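Local coordinates for protein cofilin (Streptomyces griseoflavus, PDB 5IVU) that probably binds actin, as members of the ADF/cofilin family of actin-binding proteins generally do, at residues E15-L20 and W65-L70; N53-L58 and S126-E131. All coordinates share one frame; numbering follows the deposited sequence.

Contact 1. Residues E15-L20 and W65-L70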
ATOM      1  N   GLU A  15      -7.715   5.458 -10.436  1.00 46.60           N
ATOM      2  CA  GLU A  15      -7.749   4.766 -11.732  1.00 48.35           C
ATOM      3  C   GLU A  15      -6.959   3.473 -11.714  1.00 44.66           C
ATOM      4  O   GLU A  15      -7.475   2.436 -12.120  1.00 43.95           O
ATOM      5  CB  GLU A  15      -7.209   5.656 -12.862  1.00 53.13           C
ATOM      6  CG  GLU A  15      -8.158   6.760 -13.312  1.00 57.15           C
ATOM      7  CD  GLU A  15      -7.533   7.718 -14.323  1.00 61.02           C
ATOM      8  OE1 GLU A  15      -6.473   7.398 -14.909  1.00 66.58           O
ATOM      9  OE2 GLU A  15      -8.106   8.804 -14.531  1.00 62.50           O
ATOM     10  N   THR A  16      -5.713   3.545 -11.243  1.00 41.30           N
ATOM     11  CA  THR A  16      -4.835   2.368 -11.180  1.00 38.66           C
ATOM     12  C   THR A  16      -5.357   1.340 -10.178  1.00 36.06           C
ATOM     13  O   THR A  16      -5.220   0.136 -10.389  1.00 36.95           O
ATOM     14  CB  THR A  16      -3.387   2.746 -10.808  1.00 38.32           C
ATOM     15  OG1 THR A  16      -2.972   3.868 -11.584  1.00 39.36           O
ATOM     16  CG2 THR A  16      -2.430   1.597 -11.083  1.00 39.29           C
ATOM     17  N   TYR A  17      -5.917   1.824  -9.078  1.00 35.47           N
ATOM     18  CA  TYR A  17      -6.542   0.972  -8.074  1.00 34.98           C
ATOM     19  C   TYR A  17      -7.751   0.251  -8.659  1.00 36.27           C
ATOM     20  O   TYR A  17      -7.928  -0.947  -8.409  1.00 35.66           O
ATOM     21  CB  TYR A  17      -6.951   1.789  -6.847  1.00 34.31           C
ATOM     22  CG  TYR A  17      -7.742   0.992  -5.835  1.00 36.53           C
ATOM     23  CD1 TYR A  17      -7.161  -0.081  -5.143  1.00 36.23           C
ATOM     24  CD2 TYR A  17      -9.076   1.306  -5.556  1.00 36.74           C
ATOM     25  CE1 TYR A  17      -7.891  -0.810  -4.209  1.00 36.78           C
ATOM     26  CE2 TYR A  17      -9.800   0.584  -4.618  1.00 36.49           C
ATOM     27  CZ  TYR A  17      -9.200  -0.471  -3.954  1.00 35.89           C
ATOM     28  OH  TYR A  17      -9.900  -1.196  -3.034  1.00 37.73           O
ATOM     29  N   GLN A  18      -8.575   0.976  -9.423  1.00 35.78           N
ATOM     30  CA  GLN A  18      -9.699   0.357 -10.118  1.00 38.09           C
ATOM     31  C   GLN A  18      -9.208  -0.701 -11.098  1.00 39.40           C
ATOM     32  O   GLN A  18      -9.815  -1.762 -11.197  1.00 43.06           O
ATOM     33  CB  GLN A  18     -10.578   1.385 -10.835  1.00 38.92           C
ATOM     34  CG  GLN A  18     -11.382   2.278  -9.923  1.00 39.90           C
ATOM     35  CD  GLN A  18     -12.159   3.374 -10.656  1.00 40.70           C
ATOM     36  OE1 GLN A  18     -11.768   3.850 -11.727  1.00 45.06           O
ATOM     37  NE2 GLN A  18     -13.277   3.773 -10.077  1.00 40.77           N
ATOM     38  N   GLN A  19      -8.093  -0.440 -11.777  1.00 39.15           N
ATOM     39  CA  GLN A  19      -7.470  -1.434 -12.661  1.00 42.05           C
ATOM     40  C   GLN A  19      -6.992  -2.687 -11.892  1.00 41.12           C
ATOM     41  O   GLN A  19      -7.218  -3.822 -12.327  1.00 38.55           O
ATOM     42  CB  GLN A  19      -6.307  -0.811 -13.427  1.00 46.02           C
ATOM     43  CG  GLN A  19      -5.856  -1.626 -14.632  1.00 51.82           C
ATOM     44  CD  GLN A  19      -4.470  -1.241 -15.135  1.00 57.70           C
ATOM     45  OE1 GLN A  19      -3.813  -2.029 -15.828  1.00 59.59           O
ATOM     46  NE2 GLN A  19      -4.011  -0.034 -14.778  1.00 57.76           N
ATOM     47  N   LEU A  20      -6.348  -2.480 -10.745  1.00 40.18           N
ATOM     48  CA  LEU A  20      -5.998  -3.582  -9.855  1.00 40.26           C
ATOM     49  C   LEU A  20      -7.247  -4.369  -9.458  1.00 42.44           C
ATOM     50  O   LEU A  20      -7.245  -5.596  -9.474  1.00 42.84           O
ATOM     51  CB  LEU A  20      -5.244  -3.074  -8.606  1.00 40.33           C
ATOM     52  CG  LEU A  20      -4.826  -4.106  -7.524  1.00 39.03           C
ATOM     53  CD1 LEU A  20      -3.455  -3.799  -6.928  1.00 38.19           C
ATOM     54  CD2 LEU A  20      -5.843  -4.207  -6.397  1.00 39.02           C
ATOM     55  N   TRP A  65       2.575   4.316   1.099  1.00 34.27           N
ATOM     56  CA  TRP A  65       1.342   3.535   1.177  1.00 32.77           C
ATOM     57  C   TRP A  65       1.358   2.507   0.058  1.00 30.18           C
ATOM     58  O   TRP A  65       2.055   2.673  -0.939  1.00 29.30           O
ATOM     59  CB  TRP A  65       0.091   4.401   1.036  1.00 32.30           C
ATOM     60  CG  TRP A  65       0.040   5.591   1.931  1.00 32.60           C
ATOM     61  CD1 TRP A  65      -0.282   5.611   3.250  1.00 32.59           C
ATOM     62  CD2 TRP A  65       0.283   6.942   1.555  1.00 31.68           C
ATOM     63  NE1 TRP A  65      -0.234   6.890   3.726  1.00 33.03           N
ATOM     64  CE2 TRP A  65       0.107   7.730   2.703  1.00 32.66           C
ATOM     65  CE3 TRP A  65       0.633   7.567   0.352  1.00 32.87           C
ATOM     66  CZ2 TRP A  65       0.271   9.119   2.696  1.00 33.30           C
ATOM     67  CZ3 TRP A  65       0.803   8.954   0.342  1.00 32.85           C
ATOM     68  CH2 TRP A  65       0.620   9.708   1.513  1.00 32.89           C
ATOM     69  N   ALA A  66       0.587   1.442   0.228  1.00 28.73           N
ATOM     70  CA  ALA A  66       0.442   0.458  -0.832  1.00 28.46           C
ATOM     71  C   ALA A  66      -0.900  -0.205  -0.754  1.00 29.42           C
ATOM     72  O   ALA A  66      -1.538  -0.196   0.297  1.00 29.47           O
ATOM     73  CB  ALA A  66       1.530  -0.588  -0.747  1.00 26.84           C
ATOM     74  N   VAL A  67      -1.319  -0.771  -1.881  1.00 29.75           N
ATOM     75  CA  VAL A  67      -2.434  -1.706  -1.916  1.00 29.77           C
ATOM     76  C   VAL A  67      -1.909  -3.024  -2.483  1.00 29.45           C
ATOM     77  O   VAL A  67      -1.150  -3.022  -3.449  1.00 29.36           O
ATOM     78  CB  VAL A  67      -3.613  -1.164  -2.741  1.00 29.42           C
ATOM     79  CG1 VAL A  67      -4.665  -2.242  -2.954  1.00 29.58           C
ATOM     80  CG2 VAL A  67      -4.224   0.029  -2.024  1.00 29.52           C
ATOM     81  N   TYR A  68      -2.300  -4.131  -1.850  1.00 29.19           N
ATOM     82  CA  TYR A  68      -1.882  -5.462  -2.260  1.00 30.36           C
ATOM     83  C   TYR A  68      -3.111  -6.350  -2.383  1.00 30.49           C
ATOM     84  O   TYR A  68      -3.945  -6.383  -1.482  1.00 31.28           O
ATOM     85  CB  TYR A  68      -0.893  -6.073  -1.244  1.00 30.28           C
ATOM     86  CG  TYR A  68      -0.150  -7.254  -1.825  1.00 29.79           C
ATOM     87  CD1 TYR A  68      -0.695  -8.539  -1.775  1.00 30.10           C
ATOM     88  CD2 TYR A  68       1.075  -7.082  -2.465  1.00 29.00           C
ATOM     89  CE1 TYR A  68      -0.031  -9.624  -2.333  1.00 29.38           C
ATOM     90  CE2 TYR A  68       1.747  -8.157  -3.022  1.00 28.02           C
ATOM     91  CZ  TYR A  68       1.190  -9.427  -2.962  1.00 28.50           C
ATOM     92  OH  TYR A  68       1.839 -10.511  -3.507  1.00 27.84           O
ATOM     93  N   ASP A  69      -3.215  -7.062  -3.499  1.00 31.70           N
ATOM     94  CA  ASP A  69      -4.321  -7.980  -3.728  1.00 32.52           C
ATOM     95  C   ASP A  69      -3.925  -9.321  -3.133  1.00 32.86           C
ATOM     96  O   ASP A  69      -3.370 -10.179  -3.807  1.00 31.58           O
ATOM     97  CB  ASP A  69      -4.657  -8.084  -5.222  1.00 33.74           C
ATOM     98  CG  ASP A  69      -5.917  -8.896  -5.489  1.00 36.93           C
ATOM     99  OD1 ASP A  69      -6.794  -9.006  -4.588  1.00 38.45           O
ATOM    100  OD2 ASP A  69      -6.028  -9.452  -6.604  1.00 38.91           O
ATOM    101  N   LEU A  70      -4.215  -9.480  -1.848  1.00 34.25           N
ATOM    102  CA  LEU A  70      -3.737 -10.607  -1.069  1.00 36.33           C
ATOM    103  C   LEU A  70      -4.600 -11.831  -1.295  1.00 38.38           C
ATOM    104  O   LEU A  70      -5.797 -11.794  -1.051  1.00 38.30           O
ATOM    105  CB  LEU A  70      -3.747 -10.242   0.417  1.00 38.13           C
ATOM    106  CG  LEU A  70      -3.017 -11.174   1.379  1.00 38.39           C
ATOM    107  CD1 LEU A  70      -1.513 -11.041   1.236  1.00 38.56           C
ATOM    108  CD2 LEU A  70      -3.452 -10.864   2.798  1.00 39.70           C
TER
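Apolar packing of a helix on a sheet joins residues 15-20, part of helix 11-21, to residues 65-70 of the long strand 64-72, deep inside the domain. No hydrogen bond crosses between the two segments. Their axes run nearly parallel, 11° apart, and approach to 10.2 Å.

Val67 is the strand's main contribution. Its CG1 meets the edge of the Tyr17 ring, close to the ring plane, with CE1 of Tyr17 at 3.7 Å from CG1 of Val67. The tyrosine does not aim straight at the strand; the anti placement of CG relative to the backbone N (chi1 174°) swings the CE1 edge onto Val67, and the two side chains cross at about a right angle. Beyond the ring, Tyr17 OH is hydrogen-bonded to the backbone O of Thr114, which satisfies the polar end of a buried residue.

Leu20, one helical turn on, points at the strand. Its CD2 lies 4.1 Å from Val67 CG1 and 4.2 Å from Asp69 CB, so this one methyl touches two residues on the same strand face. The carboxylate of Asp69 takes no part; OD1 has a weak hydrogen bond from Asn82 ND2. Leu84 of the adjacent strand 81-89 also touches Tyr17, Leu20 and Asp69. A mixed central sheet with helices packed on both faces, helix 11-21 on this one, is the architecture of the ADF-homology fold.

Contact 2. Residues N53-L58 and S126-E131; sequences NFLADL and SEVAHE
Leu55 and Leu58 of residues 53-58 meet Val128 of residues 126-131, and the contact is a small apolar patch with no hydrogen bond between the segments. Along the first segment, Phe54 comes one residue before the leucine that carries most of the touching. Its ring is turned to the sheet, where it packs against Ala66 and Ile30, and one face is covered by CD1 of Leu58, 4.1 Å above the ring plane and displaced from the ring centre.

Leu55 reaches across with CD2, which lies 3.6 Å from Val128 CG2 and 3.5 Å from the backbone O of Val128. The two side chains lie alongside one another, pointing opposite ways, so the leucine methyl touches both the valine side chain and its carbonyl oxygen. That oxygen is not left to an apolar neighbour alone, since Tyr51 OH hydrogen-bonds to it. In the ADF-homology fold, helices flank both faces of the sheet, and here the end of helix 51-57 packs against the chain leading into helix 130-136, with Ala129 at the N-cap position of the latter.

Asp57 turns elsewhere, its carboxylate forming a salt bridge through OD1 with Lys44 and a hydrogen bond through OD2 with Tyr28 OH. Leu58, the last residue of the segment, meets Val128 tip to tip, with Leu58 CD1 3.8 Å from Val128 CG2. The valine's CG2 sits between its own backbone N and carbonyl carbon, a placement that presents this methyl to both leucines, while Val87 and Trp89 of strand 81-89 touch the same valine side chain.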
ATOM      1  N   ASN A  53       8.915  -9.469  -4.096  1.00 39.98           N
ATOM      2  CA  ASN A  53       9.031  -8.266  -4.942  1.00 41.89           C
ATOM      3  C   ASN A  53       8.314  -7.059  -4.340  1.00 41.08           C
ATOM      4  O   ASN A  53       8.782  -5.921  -4.483  1.00 39.45           O
ATOM      5  CB  ASN A  53       8.475  -8.505  -6.351  1.00 43.29           C
ATOM      6  CG  ASN A  53       9.444  -9.259  -7.242  1.00 45.17           C
ATOM      7  OD1 ASN A  53       9.876 -10.366  -6.921  1.00 47.82           O
ATOM      8  ND2 ASN A  53       9.811  -8.644  -8.356  1.00 45.42           N
ATOM      9  N   PHE A  54       7.175  -7.313  -3.686  1.00 39.10           N
ATOM     10  CA  PHE A  54       6.451  -6.275  -2.945  1.00 37.04           C
ATOM     11  C   PHE A  54       7.308  -5.739  -1.803  1.00 36.90           C
ATOM     12  O   PHE A  54       7.506  -4.521  -1.703  1.00 34.55           O
ATOM     13  CB  PHE A  54       5.122  -6.815  -2.410  1.00 36.61           C
ATOM     14  CG  PHE A  54       4.409  -5.877  -1.480  1.00 35.26           C
ATOM     15  CD1 PHE A  54       4.123  -4.571  -1.866  1.00 34.63           C
ATOM     16  CD2 PHE A  54       3.988  -6.311  -0.228  1.00 36.16           C
ATOM     17  CE1 PHE A  54       3.453  -3.703  -1.013  1.00 34.26           C
ATOM     18  CE2 PHE A  54       3.310  -5.451   0.628  1.00 36.56           C
ATOM     19  CZ  PHE A  54       3.046  -4.141   0.232  1.00 35.93           C
ATOM     20  N   LEU A  55       7.830  -6.654  -0.980  1.00 36.59           N
ATOM     21  CA  LEU A  55       8.691  -6.291   0.139  1.00 39.17           C
ATOM     22  C   LEU A  55       9.926  -5.499  -0.292  1.00 40.42           C
ATOM     23  O   LEU A  55      10.332  -4.571   0.411  1.00 41.46           O
ATOM     24  CB  LEU A  55       9.121  -7.527   0.924  1.00 39.99           C
ATOM     25  CG  LEU A  55       8.019  -8.215   1.738  1.00 41.68           C
ATOM     26  CD1 LEU A  55       8.565  -9.462   2.427  1.00 42.63           C
ATOM     27  CD2 LEU A  55       7.412  -7.266   2.766  1.00 41.43           C
ATOM     28  N   ALA A  56      10.470  -5.826  -1.466  1.00 41.68           N
ATOM     29  CA  ALA A  56      11.616  -5.108  -2.033  1.00 43.59           C
ATOM     30  C   ALA A  56      11.296  -3.663  -2.407  1.00 43.54           C
ATOM     31  O   ALA A  56      12.165  -2.809  -2.313  1.00 46.03           O
ATOM     32  CB  ALA A  56      12.171  -5.850  -3.251  1.00 44.35           C
ATOM     33  N   ASP A  57      10.066  -3.395  -2.841  1.00 44.90           N
ATOM     34  CA  ASP A  57       9.638  -2.021  -3.176  1.00 46.25           C
ATOM     35  C   ASP A  57       9.224  -1.148  -1.987  1.00 45.54           C
ATOM     36  O   ASP A  57       8.954   0.042  -2.165  1.00 47.47           O
ATOM     37  CB  ASP A  57       8.511  -2.051  -4.211  1.00 47.81           C
ATOM     38  CG  ASP A  57       9.005  -2.481  -5.566  1.00 49.22           C
ATOM     39  OD1 ASP A  57       9.791  -1.707  -6.127  1.00 49.43           O
ATOM     40  OD2 ASP A  57       8.642  -3.568  -6.061  1.00 49.87           O
ATOM     41  N   LEU A  58       9.164  -1.727  -0.791  1.00 44.09           N
ATOM     42  CA  LEU A  58       8.994  -0.949   0.432  1.00 43.02           C
ATOM     43  C   LEU A  58      10.384  -0.480   0.852  1.00 42.71           C
ATOM     44  O   LEU A  58      11.191  -1.300   1.325  1.00 40.03           O
ATOM     45  CB  LEU A  58       8.361  -1.802   1.534  1.00 42.36           C
ATOM     46  CG  LEU A  58       6.955  -2.327   1.232  1.00 42.29           C
ATOM     47  CD1 LEU A  58       6.536  -3.303   2.315  1.00 43.48           C
ATOM     48  CD2 LEU A  58       5.949  -1.190   1.115  1.00 41.40           C
ATOM     49  N   SER A 126       9.082  -7.249   9.708  1.00 42.08           N
ATOM     50  CA  SER A 126       8.304  -8.381  10.258  1.00 44.93           C
ATOM     51  C   SER A 126       6.792  -8.124  10.289  1.00 45.62           C
ATOM     52  O   SER A 126       6.001  -9.067  10.200  1.00 45.28           O
ATOM     53  CB  SER A 126       8.759  -8.735  11.672  1.00 44.04           C
ATOM     54  OG  SER A 126       8.469  -7.685  12.578  1.00 46.80           O
ATOM     55  N   GLU A 127       6.409  -6.853  10.412  1.00 44.11           N
ATOM     56  CA  GLU A 127       5.005  -6.451  10.436  1.00 43.46           C
ATOM     57  C   GLU A 127       4.318  -6.475   9.061  1.00 39.93           C
ATOM     58  O   GLU A 127       3.098  -6.472   8.995  1.00 39.59           O
ATOM     59  CB  GLU A 127       4.864  -5.087  11.118  1.00 45.01           C
ATOM     60  CG  GLU A 127       5.236  -5.178  12.590  1.00 49.48           C
ATOM     61  CD  GLU A 127       5.241  -3.850  13.325  1.00 54.65           C
ATOM     62  OE1 GLU A 127       5.102  -2.787  12.691  1.00 54.82           O
ATOM     63  OE2 GLU A 127       5.423  -3.874  14.560  1.00 59.01           O
ATOM     64  N   VAL A 128       5.098  -6.511   7.983  1.00 39.36           N
ATOM     65  CA  VAL A 128       4.570  -6.672   6.617  1.00 39.00           C
ATOM     66  C   VAL A 128       4.994  -7.991   5.954  1.00 40.22           C
ATOM     67  O   VAL A 128       4.746  -8.185   4.764  1.00 42.60           O
ATOM     68  CB  VAL A 128       4.938  -5.468   5.709  1.00 37.40           C
ATOM     69  CG1 VAL A 128       4.257  -4.204   6.224  1.00 37.13           C
ATOM     70  CG2 VAL A 128       6.453  -5.260   5.613  1.00 36.88           C
ATOM     71  N   ALA A 129       5.616  -8.892   6.717  1.00 40.55           N
ATOM     72  CA  ALA A 129       5.965 -10.238   6.232  1.00 42.13           C
ATOM     73  C   ALA A 129       4.702 -10.995   5.876  1.00 43.35           C
ATOM     74  O   ALA A 129       3.674 -10.810   6.529  1.00 41.79           O
ATOM     75  CB  ALA A 129       6.728 -11.013   7.296  1.00 42.35           C
ATOM     76  N   HIS A 130       4.793 -11.846   4.851  1.00 44.99           N
ATOM     77  CA  HIS A 130       3.613 -12.447   4.237  1.00 46.98           C
ATOM     78  C   HIS A 130       2.743 -13.161   5.261  1.00 47.47           C
ATOM     79  O   HIS A 130       1.538 -12.923   5.312  1.00 47.99           O
ATOM     80  CB  HIS A 130       3.999 -13.392   3.086  1.00 49.46           C
ATOM     81  CG  HIS A 130       2.896 -13.639   2.101  1.00 53.25           C
ATOM     82  ND1 HIS A 130       2.905 -14.705   1.229  1.00 55.66           N
ATOM     83  CD2 HIS A 130       1.754 -12.956   1.843  1.00 56.97           C
ATOM     84  CE1 HIS A 130       1.822 -14.668   0.474  1.00 56.51           C
ATOM     85  NE2 HIS A 130       1.101 -13.621   0.831  1.00 58.50           N
ATOM     86  N   GLU A 131       3.363 -13.988   6.097  1.00 49.60           N
ATOM     87  CA  GLU A 131       2.638 -14.768   7.110  1.00 54.90           C
ATOM     88  C   GLU A 131       1.880 -13.876   8.105  1.00 53.76           C
ATOM     89  O   GLU A 131       0.748 -14.176   8.489  1.00 47.58           O
ATOM     90  CB  GLU A 131       3.607 -15.686   7.867  1.00 63.19           C
ATOM     91  CG  GLU A 131       2.928 -16.822   8.643  1.00 72.86           C
ATOM     92  CD  GLU A 131       3.644 -17.232   9.940  1.00 80.76           C
ATOM     93  OE1 GLU A 131       4.680 -16.626  10.318  1.00 80.73           O
ATOM     94  OE2 GLU A 131       3.148 -18.176  10.604  1.00 87.07           O
TER

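In the fold
Strand 64-72, one side of contact 1, also touches contact 2 with its other face, which shows how one strand can serve two layers. Val67 and Asp69 face helix 11-21 in contact 1, whereas Ala66 and Tyr68 meet the helix of contact 2: Ala66 CB lies 3.7 Å from Phe54 CE1, and Tyr68 CD2 lies 3.7 Å from Phe54 CG. Leu70 reaches the second segment of contact 2, with Leu70 CD1 3.7 Å from His130 NE2. The contact centres are about 16 Å apart, and the four segments alternate along the chain, so the connections of the two contacts cross in sequence. Strand 81-89 touches both contacts.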